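Local coordinates for protein tonb-dependent siderophore receptor (Acinetobacter baumannii, PDB 5FP1) that probably begins iron uptake by binding ferric siderophores at the outer membrane, possibly including enterobactin, for TonB-dependent import, at residues A[143-148]-A[167-172]; A[174-179]-A[205-210]; A[251-256]-A[702-707]. One frame throughout, in Å; residues are numbered along the deposited sequence.

Contact 1 of 3, residues A[143-148]-A[167-172]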
ATOM      1  N   VAL A 143       5.235 -15.215 -12.525  1.00 27.38           N
ATOM      2  CA  VAL A 143       5.946 -16.459 -12.290  1.00 33.57           C
ATOM      3  C   VAL A 143       6.122 -17.322 -13.576  1.00 30.29           C
ATOM      4  O   VAL A 143       5.428 -17.132 -14.574  1.00 27.72           O
ATOM      5  CB  VAL A 143       5.280 -17.248 -11.140  1.00 42.52           C
ATOM      6  CG1 VAL A 143       3.848 -17.613 -11.488  1.00 36.00           C
ATOM      7  CG2 VAL A 143       6.091 -18.485 -10.788  1.00 60.89           C
ATOM      8  N   ALA A 144       7.071 -18.253 -13.517  1.00 30.19           N
ATOM      9  CA  ALA A 144       7.365 -19.137 -14.639  1.00 28.60           C
ATOM     10  C   ALA A 144       6.091 -19.766 -15.137  1.00 31.07           C
ATOM     11  O   ALA A 144       5.258 -20.221 -14.346  1.00 32.76           O
ATOM     12  CB  ALA A 144       8.353 -20.221 -14.218  1.00 22.78           C
ATOM     13  N   LYS A 145       5.958 -19.818 -16.458  1.00 28.08           N
ATOM     14  CA  LYS A 145       4.790 -20.385 -17.071  1.00 35.57           C
ATOM     15  C   LYS A 145       5.094 -20.947 -18.471  1.00 37.91           C
ATOM     16  O   LYS A 145       6.237 -20.887 -18.974  1.00 32.74           O
ATOM     17  CB  LYS A 145       3.690 -19.314 -17.129  1.00 37.40           C
ATOM     18  CG  LYS A 145       4.088 -18.099 -17.938  1.00 40.19           C
ATOM     19  CD  LYS A 145       3.059 -16.993 -17.813  1.00 44.90           C
ATOM     20  CE  LYS A 145       3.340 -15.893 -18.806  1.00 44.74           C
ATOM     21  NZ  LYS A 145       2.346 -14.801 -18.680  1.00 56.74           N
ATOM     22  N   LYS A 146       4.088 -21.532 -19.107  1.00 40.96           N
ATOM     23  CA  LYS A 146       4.328 -22.167 -20.404  1.00 37.04           C
ATOM     24  C   LYS A 146       4.603 -21.146 -21.515  1.00 42.70           C
ATOM     25  O   LYS A 146       4.055 -20.047 -21.513  1.00 37.61           O
ATOM     26  CB  LYS A 146       3.158 -23.071 -20.802  1.00 53.65           C
ATOM     27  CG  LYS A 146       1.849 -22.348 -21.039  1.00 58.33           C
ATOM     28  CD  LYS A 146       0.768 -23.305 -21.532  1.00 64.27           C
ATOM     29  CE  LYS A 146      -0.511 -22.548 -21.861  1.00 77.24           C
ATOM     30  NZ  LYS A 146      -1.695 -23.448 -21.928  1.00 87.74           N
ATOM     31  N   GLY A 147       5.453 -21.516 -22.466  1.00 42.71           N
ATOM     32  CA  GLY A 147       5.744 -20.650 -23.598  1.00 42.22           C
ATOM     33  C   GLY A 147       7.034 -19.897 -23.366  1.00 52.27           C
ATOM     34  O   GLY A 147       7.262 -19.377 -22.279  1.00 57.17           O
ATOM     35  N   ASP A 148       7.880 -19.842 -24.386  1.00 51.26           N
ATOM     36  CA  ASP A 148       9.169 -19.179 -24.273  1.00 49.57           C
ATOM     37  C   ASP A 148       9.019 -17.706 -24.591  1.00 53.87           C
ATOM     38  O   ASP A 148       8.184 -17.335 -25.409  1.00 49.03           O
ATOM     39  CB  ASP A 148      10.202 -19.839 -25.184  1.00 50.33           C
ATOM     40  CG  ASP A 148      10.593 -21.217 -24.693  1.00 55.36           C
ATOM     41  OD1 ASP A 148       9.679 -22.040 -24.507  1.00 90.17           O
ATOM     42  OD2 ASP A 148      11.791 -21.474 -24.453  1.00 47.97           O
ATOM     43  N   ASP A 167      13.220  -9.729 -18.620  1.00 28.33           N
ATOM     44  CA  ASP A 167      12.287 -10.771 -18.153  1.00 28.32           C
ATOM     45  C   ASP A 167      12.344 -11.935 -19.176  1.00 31.31           C
ATOM     46  O   ASP A 167      11.876 -11.794 -20.297  1.00 36.56           O
ATOM     47  CB  ASP A 167      10.884 -10.189 -18.089  1.00 31.83           C
ATOM     48  CG  ASP A 167       9.839 -11.166 -17.533  1.00 47.39           C
ATOM     49  OD1 ASP A 167      10.210 -12.284 -17.125  1.00 55.89           O
ATOM     50  OD2 ASP A 167       8.625 -10.812 -17.516  1.00 42.68           O
ATOM     51  N   GLY A 168      12.934 -13.050 -18.792  1.00 28.81           N
ATOM     52  CA  GLY A 168      13.064 -14.206 -19.697  1.00 30.58           C
ATOM     53  C   GLY A 168      12.405 -15.437 -19.117  1.00 32.59           C
ATOM     54  O   GLY A 168      12.540 -15.723 -17.927  1.00 28.83           O
ATOM     55  N   ASN A 169      11.685 -16.172 -19.964  1.00 31.82           N
ATOM     56  CA  ASN A 169      10.990 -17.387 -19.561  1.00 29.38           C
ATOM     57  C   ASN A 169      11.294 -18.518 -20.572  1.00 33.43           C
ATOM     58  O   ASN A 169      11.089 -18.351 -21.762  1.00 37.14           O
ATOM     59  CB  ASN A 169       9.494 -17.105 -19.535  1.00 26.05           C
ATOM     60  CG  ASN A 169       8.684 -18.256 -18.979  1.00 35.92           C
ATOM     61  OD1 ASN A 169       8.338 -18.262 -17.813  1.00 31.82           O
ATOM     62  ND2 ASN A 169       8.361 -19.232 -19.824  1.00 32.67           N
ATOM     63  N   LYS A 170      11.790 -19.639 -20.079  1.00 32.22           N
ATOM     64  CA  LYS A 170      12.165 -20.771 -20.922  1.00 39.09           C
ATOM     65  C   LYS A 170      11.307 -21.980 -20.555  1.00 37.71           C
ATOM     66  O   LYS A 170      11.342 -22.453 -19.425  1.00 33.93           O
ATOM     67  CB  LYS A 170      13.641 -21.093 -20.728  1.00 43.68           C
ATOM     68  CG  LYS A 170      14.263 -21.924 -21.833  1.00 62.27           C
ATOM     69  CD  LYS A 170      15.726 -22.235 -21.517  1.00 67.60           C
ATOM     70  CE  LYS A 170      16.699 -21.276 -22.197  1.00 57.57           C
ATOM     71  NZ  LYS A 170      16.848 -21.573 -23.651  1.00 48.11           N
ATOM     72  N   ASP A 171      10.529 -22.452 -21.527  1.00 46.25           N
ATOM     73  CA  ASP A 171       9.698 -23.658 -21.407  1.00 36.67           C
ATOM     74  C   ASP A 171      10.504 -24.849 -21.927  1.00 38.77           C
ATOM     75  O   ASP A 171      10.817 -24.909 -23.112  1.00 36.79           O
ATOM     76  CB  ASP A 171       8.447 -23.446 -22.264  1.00 41.87           C
ATOM     77  CG  ASP A 171       7.391 -24.541 -22.084  1.00 38.63           C
ATOM     78  OD1 ASP A 171       7.752 -25.695 -21.800  1.00 40.35           O
ATOM     79  OD2 ASP A 171       6.194 -24.225 -22.226  1.00 43.79           O
ATOM     80  N   PHE A 172      10.884 -25.776 -21.056  1.00 39.34           N
ATOM     81  CA  PHE A 172      11.736 -26.892 -21.476  1.00 41.56           C
ATOM     82  C   PHE A 172      10.942 -27.956 -22.244  1.00 49.46           C
ATOM     83  O   PHE A 172      11.487 -28.999 -22.583  1.00 40.60           O
ATOM     84  CB  PHE A 172      12.423 -27.553 -20.276  1.00 40.04           C
ATOM     85  CG  PHE A 172      13.527 -26.724 -19.655  1.00 52.34           C
ATOM     86  CD1 PHE A 172      13.227 -25.642 -18.833  1.00 47.36           C
ATOM     87  CD2 PHE A 172      14.874 -27.053 -19.869  1.00 56.20           C
ATOM     88  CE1 PHE A 172      14.240 -24.891 -18.250  1.00 49.81           C
ATOM     89  CE2 PHE A 172      15.893 -26.303 -19.291  1.00 57.92           C
ATOM     90  CZ  PHE A 172      15.572 -25.221 -18.479  1.00 60.55           C
TER
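Asn169 reaches from its strand into the loop 143-148 and engages three backbone groups there, a clear example of a side-chain amide gripping the backbone of an irregular loop. With CG anti to the backbone N (chi1 -174°), the amide extends straight off the strand. Asn169 OD1 accepts the N-H of Lys145 at 3.1 Å, with the donor slightly tilted from the carbonyl plane. Asn169 ND2 returns the bond to Lys145 O at 2.8 Å, so both ends of the amide hold the same residue and its rotation is fixed. A weak, strongly bent bond from Asn169 ND2 to Gly147 O (2.7 Å) adds a third link.

Two carboxylates bond to backbone N-H groups across the contact, with unequal strength. Asp171 OD2 receives the N-H of Gly147 at 2.8 Å through its anti lone pair, and Lys146 packs its CA against that same oxygen. In the other direction Asp171 N makes only weak bonds to the Asp148 carboxylate, and Asp148 OD1 is pressed to within 2.9 Å of Asp171 CB, a very short contact that leaves the OD1 bond doubtful. The two carboxylate planes are nearly parallel, 6° apart, although the side chains cross at about a right angle.

Backbone to backbone, Asp148 CA lies 3.3 Å from Asn169 O in a CA-H...O contact. Val143 O accepts from Arg179 NH1, and Ala144 N gives its hydrogen to Ser206 OG. This is the junction of a TonB-dependent receptor where the chain leaves the plug, after strand 135-141, and enters barrel strand 149-157, fastened to the end of the neighbouring strand 161-171.

Contact 2 of 3, residues A[174-179]-A[205-210]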
ATOM      1  N   ASN A 174       8.763 -30.144 -21.279  1.00 34.85           N
ATOM      2  CA  ASN A 174       8.460 -31.380 -20.535  1.00 32.87           C
ATOM      3  C   ASN A 174       7.690 -31.073 -19.250  1.00 31.02           C
ATOM      4  O   ASN A 174       7.801 -31.794 -18.244  1.00 33.40           O
ATOM      5  CB  ASN A 174       9.773 -32.027 -20.137  1.00 35.90           C
ATOM      6  CG  ASN A 174      10.701 -31.018 -19.521  1.00 41.56           C
ATOM      7  OD1 ASN A 174      10.258 -29.901 -19.209  1.00 33.30           O
ATOM      8  ND2 ASN A 174      11.981 -31.362 -19.368  1.00 35.53           N
ATOM      9  N   GLY A 175       6.940 -29.975 -19.271  1.00 32.18           N
ATOM     10  CA  GLY A 175       6.186 -29.543 -18.104  1.00 38.85           C
ATOM     11  C   GLY A 175       6.958 -28.615 -17.167  1.00 38.61           C
ATOM     12  O   GLY A 175       6.399 -28.137 -16.172  1.00 31.77           O
ATOM     13  N   ILE A 176       8.237 -28.377 -17.473  1.00 33.15           N
ATOM     14  CA  ILE A 176       9.109 -27.530 -16.647  1.00 27.87           C
ATOM     15  C   ILE A 176       9.337 -26.229 -17.380  1.00 31.84           C
ATOM     16  O   ILE A 176       9.587 -26.205 -18.598  1.00 29.55           O
ATOM     17  CB  ILE A 176      10.451 -28.216 -16.334  1.00 34.44           C
ATOM     18  CG1 ILE A 176      10.213 -29.576 -15.678  1.00 31.68           C
ATOM     19  CG2 ILE A 176      11.303 -27.354 -15.415  1.00 32.89           C
ATOM     20  CD1 ILE A 176      11.471 -30.287 -15.214  1.00 37.79           C
ATOM     21  N   ALA A 177       9.191 -25.122 -16.658  1.00 28.09           N
ATOM     22  CA  ALA A 177       9.568 -23.825 -17.188  1.00 21.43           C
ATOM     23  C   ALA A 177      10.248 -22.990 -16.095  1.00 25.55           C
ATOM     24  O   ALA A 177       9.997 -23.209 -14.921  1.00 26.39           O
ATOM     25  CB  ALA A 177       8.381 -23.109 -17.744  1.00 24.21           C
ATOM     26  N   ALA A 178      11.142 -22.093 -16.496  1.00 27.54           N
ATOM     27  CA  ALA A 178      11.880 -21.258 -15.551  1.00 27.95           C
ATOM     28  C   ALA A 178      11.846 -19.842 -16.050  1.00 29.88           C
ATOM     29  O   ALA A 178      11.781 -19.607 -17.251  1.00 27.27           O
ATOM     30  CB  ALA A 178      13.318 -21.740 -15.396  1.00 29.20           C
ATOM     31  N   ARG A 179      11.832 -18.884 -15.119  1.00 26.64           N
ATOM     32  CA  ARG A 179      11.680 -17.482 -15.476  1.00 22.91           C
ATOM     33  C   ARG A 179      12.583 -16.659 -14.562  1.00 21.61           C
ATOM     34  O   ARG A 179      12.829 -17.038 -13.428  1.00 21.78           O
ATOM     35  CB  ARG A 179      10.233 -17.060 -15.303  1.00 26.62           C
ATOM     36  CG  ARG A 179       9.944 -15.653 -15.755  1.00 31.62           C
ATOM     37  CD  ARG A 179       8.480 -15.329 -15.564  1.00 31.32           C
ATOM     38  NE  ARG A 179       8.134 -14.037 -16.139  1.00 25.76           N
ATOM     39  CZ  ARG A 179       6.889 -13.642 -16.374  1.00 34.86           C
ATOM     40  NH1 ARG A 179       5.866 -14.423 -16.057  1.00 37.66           N
ATOM     41  NH2 ARG A 179       6.668 -12.460 -16.921  1.00 38.08           N
ATOM     42  N   PRO A 205      13.812 -14.845  -9.782  1.00 22.40           N
ATOM     43  CA  PRO A 205      13.818 -16.115 -10.492  1.00 23.58           C
ATOM     44  C   PRO A 205      12.802 -17.108  -9.946  1.00 22.14           C
ATOM     45  O   PRO A 205      12.607 -17.219  -8.721  1.00 21.83           O
ATOM     46  CB  PRO A 205      15.220 -16.623 -10.228  1.00 23.11           C
ATOM     47  CG  PRO A 205      15.557 -16.098  -8.877  1.00 24.94           C
ATOM     48  CD  PRO A 205      14.763 -14.848  -8.659  1.00 21.39           C
ATOM     49  N   SER A 206      12.181 -17.866 -10.842  1.00 22.09           N
ATOM     50  CA  SER A 206      11.346 -18.962 -10.405  1.00 20.34           C
ATOM     51  C   SER A 206      11.398 -20.163 -11.369  1.00 18.64           C
ATOM     52  O   SER A 206      11.775 -20.026 -12.526  1.00 22.82           O
ATOM     53  CB  SER A 206       9.906 -18.484 -10.270  1.00 20.78           C
ATOM     54  OG  SER A 206       9.464 -17.943 -11.469  1.00 22.09           O
ATOM     55  N   ILE A 207      10.952 -21.305 -10.877  1.00 22.10           N
ATOM     56  CA  ILE A 207      10.825 -22.475 -11.732  1.00 23.08           C
ATOM     57  C   ILE A 207       9.603 -23.261 -11.352  1.00 21.67           C
ATOM     58  O   ILE A 207       9.262 -23.356 -10.179  1.00 24.78           O
ATOM     59  CB  ILE A 207      12.119 -23.333 -11.671  1.00 23.15           C
ATOM     60  CG1 ILE A 207      12.021 -24.544 -12.620  1.00 32.29           C
ATOM     61  CG2 ILE A 207      12.432 -23.783 -10.266  1.00 25.30           C
ATOM     62  CD1 ILE A 207      13.354 -25.262 -12.744  1.00 34.22           C
ATOM     63  N   THR A 208       8.901 -23.753 -12.363  1.00 23.49           N
ATOM     64  CA  THR A 208       7.669 -24.508 -12.150  1.00 23.70           C
ATOM     65  C   THR A 208       7.756 -25.880 -12.858  1.00 31.40           C
ATOM     66  O   THR A 208       8.429 -26.012 -13.885  1.00 26.95           O
ATOM     67  CB  THR A 208       6.432 -23.691 -12.585  1.00 23.36           C
ATOM     68  OG1 THR A 208       5.238 -24.267 -12.043  1.00 28.27           O
ATOM     69  CG2 THR A 208       6.297 -23.589 -14.070  1.00 29.40           C
ATOM     70  N   PHE A 209       7.120 -26.876 -12.243  1.00 28.56           N
ATOM     71  CA  PHE A 209       7.172 -28.273 -12.662  1.00 31.69           C
ATOM     72  C   PHE A 209       5.740 -28.802 -12.789  1.00 38.53           C
ATOM     73  O   PHE A 209       4.863 -28.414 -12.003  1.00 28.30           O
ATOM     74  CB  PHE A 209       7.887 -29.108 -11.621  1.00 27.67           C
ATOM     75  CG  PHE A 209       9.267 -28.618 -11.263  1.00 34.21           C
ATOM     76  CD1 PHE A 209       9.449 -27.674 -10.262  1.00 33.83           C
ATOM     77  CD2 PHE A 209      10.390 -29.142 -11.894  1.00 31.28           C
ATOM     78  CE1 PHE A 209      10.712 -27.241  -9.916  1.00 33.71           C
ATOM     79  CE2 PHE A 209      11.662 -28.717 -11.551  1.00 34.92           C
ATOM     80  CZ  PHE A 209      11.826 -27.770 -10.557  1.00 34.14           C
ATOM     81  N   GLY A 210       5.496 -29.691 -13.757  1.00 31.39           N
ATOM     82  CA  GLY A 210       4.176 -30.345 -13.866  1.00 29.01           C
ATOM     83  C   GLY A 210       3.142 -29.521 -14.603  1.00 27.40           C
ATOM     84  O   GLY A 210       1.928 -29.751 -14.479  1.00 31.98           O
TER
HETATM   85  O   HOH W   1       7.239 -31.403 -15.398  1.00 35.16           O
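Ala177 and Thr208 form a reciprocal hydrogen-bonded pair, and Arg179 with Ser206 repeats it two residues on. Thr208 N gives its hydrogen to Ala177 O at 2.8 Å, while Ala177 N bonds Thr208 O at 3.0 Å. Arg179 N to Ser206 O and Ser206 N to Arg179 O are both 2.8 Å. Between these pairs, Ala178 and Ile207 face each other without such bonds, and Ala178 CA makes a CA-H...O contact with Ser206 O.

At the strand ends other acceptors take over. Asn174 OD1 accepts the N-H of Ile176 (3.1 Å), closing an Asx turn, and a water accepts from Gly210 N while donating to Asn174 O. The polar side chains look beyond the pair: the extended Arg179 chain carries its guanidinium to Asp167 and Val143 O, Ser206 OG pairs with Ala144 N, and Thr208 OG1 with Thr218 and Ala217 O.

The apolar side is carried by Ile176. Its CG1 lies beside the backbone N (chi1 -55°), which sends Ile176 CD1 to the edge of the Phe209 ring, 3.7 Å from Phe209 CD2; the CG2 branch, anti to N, approaches Ile207 CD1. The ladder is that of an antiparallel beta hairpin, 177-188 with 197-209, in the wall of a TonB-dependent receptor barrel.

Contact 3 of 3, residues A[251-256]-A[702-707]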
ATOM      1  N   VAL A 251       6.519  27.822  -0.295  1.00 17.82           N
ATOM      2  CA  VAL A 251       7.918  27.837  -0.652  1.00 18.24           C
ATOM      3  C   VAL A 251       8.027  27.286  -2.053  1.00 20.23           C
ATOM      4  O   VAL A 251       7.077  26.690  -2.580  1.00 21.05           O
ATOM      5  CB  VAL A 251       8.778  26.993   0.300  1.00 17.56           C
ATOM      6  CG1 VAL A 251       8.695  27.565   1.701  1.00 17.47           C
ATOM      7  CG2 VAL A 251       8.290  25.544   0.309  1.00 19.27           C
ATOM      8  N   LYS A 252       9.177  27.506  -2.665  1.00 20.54           N
ATOM      9  CA  LYS A 252       9.372  27.123  -4.059  1.00 21.68           C
ATOM     10  C   LYS A 252       9.111  25.630  -4.280  1.00 21.80           C
ATOM     11  O   LYS A 252       9.516  24.788  -3.479  1.00 21.66           O
ATOM     12  CB  LYS A 252      10.788  27.428  -4.487  1.00 22.11           C
ATOM     13  CG  LYS A 252      11.004  27.385  -5.991  1.00 32.14           C
ATOM     14  CD  LYS A 252      12.456  27.702  -6.337  1.00 37.41           C
ATOM     15  CE  LYS A 252      12.693  27.565  -7.833  1.00 50.19           C
ATOM     16  NZ  LYS A 252      14.085  27.952  -8.201  1.00 58.88           N
ATOM     17  N   GLN A 253       8.456  25.318  -5.380  1.00 20.80           N
ATOM     18  CA  GLN A 253       8.204  23.943  -5.763  1.00 24.05           C
ATOM     19  C   GLN A 253       9.508  23.154  -5.753  1.00 24.64           C
ATOM     20  O   GLN A 253      10.542  23.640  -6.191  1.00 20.76           O
ATOM     21  CB  GLN A 253       7.553  23.910  -7.162  1.00 24.16           C
ATOM     22  CG  GLN A 253       7.219  22.518  -7.649  1.00 22.08           C
ATOM     23  CD  GLN A 253       6.454  22.497  -8.954  1.00 30.25           C
ATOM     24  OE1 GLN A 253       6.305  23.510  -9.624  1.00 30.25           O
ATOM     25  NE2 GLN A 253       5.933  21.341  -9.297  1.00 24.91           N
ATOM     26  N   GLY A 254       9.471  21.933  -5.218  1.00 20.27           N
ATOM     27  CA  GLY A 254      10.647  21.084  -5.226  1.00 19.21           C
ATOM     28  C   GLY A 254      11.728  21.423  -4.211  1.00 19.58           C
ATOM     29  O   GLY A 254      12.818  20.908  -4.292  1.00 21.13           O
ATOM     30  N   THR A 255      11.402  22.221  -3.204  1.00 19.72           N
ATOM     31  CA  THR A 255      12.352  22.517  -2.126  1.00 19.38           C
ATOM     32  C   THR A 255      12.560  21.279  -1.243  1.00 20.64           C
ATOM     33  O   THR A 255      11.595  20.604  -0.853  1.00 18.77           O
ATOM     34  CB  THR A 255      11.875  23.712  -1.283  1.00 22.18           C
ATOM     35  OG1 THR A 255      11.780  24.883  -2.121  1.00 21.13           O
ATOM     36  CG2 THR A 255      12.823  23.982  -0.135  1.00 22.47           C
ATOM     37  N   TYR A 256      13.816  20.974  -0.942  1.00 17.06           N
ATOM     38  CA  TYR A 256      14.170  19.801  -0.129  1.00 17.75           C
ATOM     39  C   TYR A 256      14.788  20.196   1.189  1.00 17.91           C
ATOM     40  O   TYR A 256      15.826  20.864   1.205  1.00 20.19           O
ATOM     41  CB  TYR A 256      15.157  18.929  -0.894  1.00 19.79           C
ATOM     42  CG  TYR A 256      15.615  17.667  -0.200  1.00 17.09           C
ATOM     43  CD1 TYR A 256      14.750  16.597   0.018  1.00 18.34           C
ATOM     44  CD2 TYR A 256      16.944  17.518   0.202  1.00 17.88           C
ATOM     45  CE1 TYR A 256      15.199  15.429   0.617  1.00 17.45           C
ATOM     46  CE2 TYR A 256      17.397  16.367   0.793  1.00 18.78           C
ATOM     47  CZ  TYR A 256      16.529  15.308   0.998  1.00 17.96           C
ATOM     48  OH  TYR A 256      17.016  14.155   1.602  1.00 17.16           O
ATOM     49  N   ALA A 702       3.634  17.809   5.205  1.00 14.68           N
ATOM     50  CA  ALA A 702       3.040  17.049   4.118  1.00 16.72           C
ATOM     51  C   ALA A 702       4.090  16.725   3.073  1.00 18.87           C
ATOM     52  O   ALA A 702       5.097  17.420   2.945  1.00 18.19           O
ATOM     53  CB  ALA A 702       1.926  17.825   3.483  1.00 16.27           C
ATOM     54  N   THR A 703       3.839  15.692   2.282  1.00 16.35           N
ATOM     55  CA  THR A 703       4.805  15.238   1.302  1.00 14.69           C
ATOM     56  C   THR A 703       4.397  15.778  -0.050  1.00 16.26           C
ATOM     57  O   THR A 703       3.273  15.554  -0.508  1.00 15.58           O
ATOM     58  CB  THR A 703       4.843  13.694   1.230  1.00 17.44           C
ATOM     59  OG1 THR A 703       5.223  13.175   2.507  1.00 17.57           O
ATOM     60  CG2 THR A 703       5.818  13.185   0.184  1.00 19.70           C
ATOM     61  N   GLU A 704       5.320  16.479  -0.697  1.00 14.56           N
ATOM     62  CA  GLU A 704       5.105  16.974  -2.045  1.00 16.42           C
ATOM     63  C   GLU A 704       5.210  15.879  -3.099  1.00 14.76           C
ATOM     64  O   GLU A 704       6.097  15.021  -3.076  1.00 17.08           O
ATOM     65  CB  GLU A 704       6.098  18.128  -2.334  1.00 19.26           C
ATOM     66  CG  GLU A 704       5.794  18.967  -3.567  1.00 20.06           C
ATOM     67  CD  GLU A 704       6.780  20.134  -3.732  1.00 25.94           C
ATOM     68  OE1 GLU A 704       7.459  20.507  -2.743  1.00 22.74           O
ATOM     69  OE2 GLU A 704       6.878  20.671  -4.848  1.00 22.70           O
ATOM     70  N   ALA A 705       4.286  15.897  -4.060  1.00 15.65           N
ATOM     71  CA  ALA A 705       4.378  14.996  -5.196  1.00 16.02           C
ATOM     72  C   ALA A 705       5.520  15.424  -6.102  1.00 21.19           C
ATOM     73  O   ALA A 705       5.977  16.564  -6.064  1.00 17.42           O
ATOM     74  CB  ALA A 705       3.066  14.990  -5.975  1.00 20.49           C
ATOM     75  N   GLU A 706       6.012  14.478  -6.880  1.00 19.94           N
ATOM     76  CA  GLU A 706       7.046  14.741  -7.852  1.00 21.15           C
ATOM     77  C   GLU A 706       6.549  15.755  -8.898  1.00 20.41           C
ATOM     78  O   GLU A 706       5.345  15.819  -9.188  1.00 19.62           O
ATOM     79  CB  GLU A 706       7.381  13.440  -8.578  1.00 26.10           C
ATOM     80  CG  GLU A 706       6.235  13.033  -9.471  1.00 34.65           C
ATOM     81  CD  GLU A 706       6.402  11.685 -10.141  1.00 58.80           C
ATOM     82  OE1 GLU A 706       7.462  11.035  -9.934  1.00 61.15           O
ATOM     83  OE2 GLU A 706       5.466  11.301 -10.895  1.00 60.35           O
ATOM     84  N   GLY A 707       7.482  16.562  -9.412  1.00 22.03           N
ATOM     85  CA  GLY A 707       7.235  17.514 -10.507  1.00 21.45           C
ATOM     86  C   GLY A 707       7.127  16.840 -11.873  1.00 20.46           C
ATOM     87  O   GLY A 707       7.108  15.622 -11.983  1.00 19.09           O
TER
HETATM   88  O   HOH W   2       7.400  23.152  -2.385  1.00 20.70           O
HETATM   89  O   HOH W   3       6.671  19.413  -7.109  1.00 29.43           O
HETATM   90  O   HOH W   4       9.480  19.217  -1.891  1.00 33.46           O
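Gln253 and Gly254 occupy the corner of a type II beta turn from Lys252 to Thr255, whose Thr255 N bonds Lys252 O (3.2 Å); the peptide between them, set by the psi of Gln253 (137°), presents the Gly254 N-H to Glu704, and Gly254 has the positive phi of the turn's third position. That Gly254 N meets Glu704 OE2 at 2.9 Å on the syn side, 23° out of the carboxylate plane; a longer, weak bond goes to OE1. The glutamate gets there on an extended chain, CG anti to the backbone N (chi1 -166°), and Gln253 crosses it at about a right angle with Gln253 CG 3.4 Å from Glu704 OE2.

In a TonB-dependent receptor such long loops between barrel strands lie on the extracellular side, and here the turn of one loop meets strand 701-704 of another, part of a small sheet with strands 234-238 and 693-696.

Three waters also bind the carboxylate. One donates to both Lys252 O and Glu704 OE1; a second links Thr255 O to Glu704 OE1 at an unusually short distance. A third accepts from Gln253 NE2 and lies 2.6 Å from Glu704 OE2, with Ala705 O a possible further partner. Thr255 OG1 also bonds Lys252 O at 2.6 Å, from the same face as its own N-H, while Gln253 NE2 has a further partner in Asp689 O.

How the contacts relate
Contacts 1 and 2 form one continuous patch, their centres about 7 Å apart, because strands 161-171 and 177-188 are neighbours in the barrel wall. They join through the salt bridge of Asp167 OD2 to Arg179 NH2 (2.6 Å), a probable backbone bond from Lys170 N to Ala178 O, and packing of Asn169 on Arg179. Residues of the loop 143-148 touch strands 161-171, 177-188 and 197-209. Contact 3 lies far away, its centre about 42 Å from that of contact 1 and about 46 Å from that of contact 2. In this family the plug-to-barrel junction is periplasmic and the long loops extracellular, so the separation fits opposite ends of the barrel. A bound detergent molecule lies about 12 Å from the Pro205 side chain.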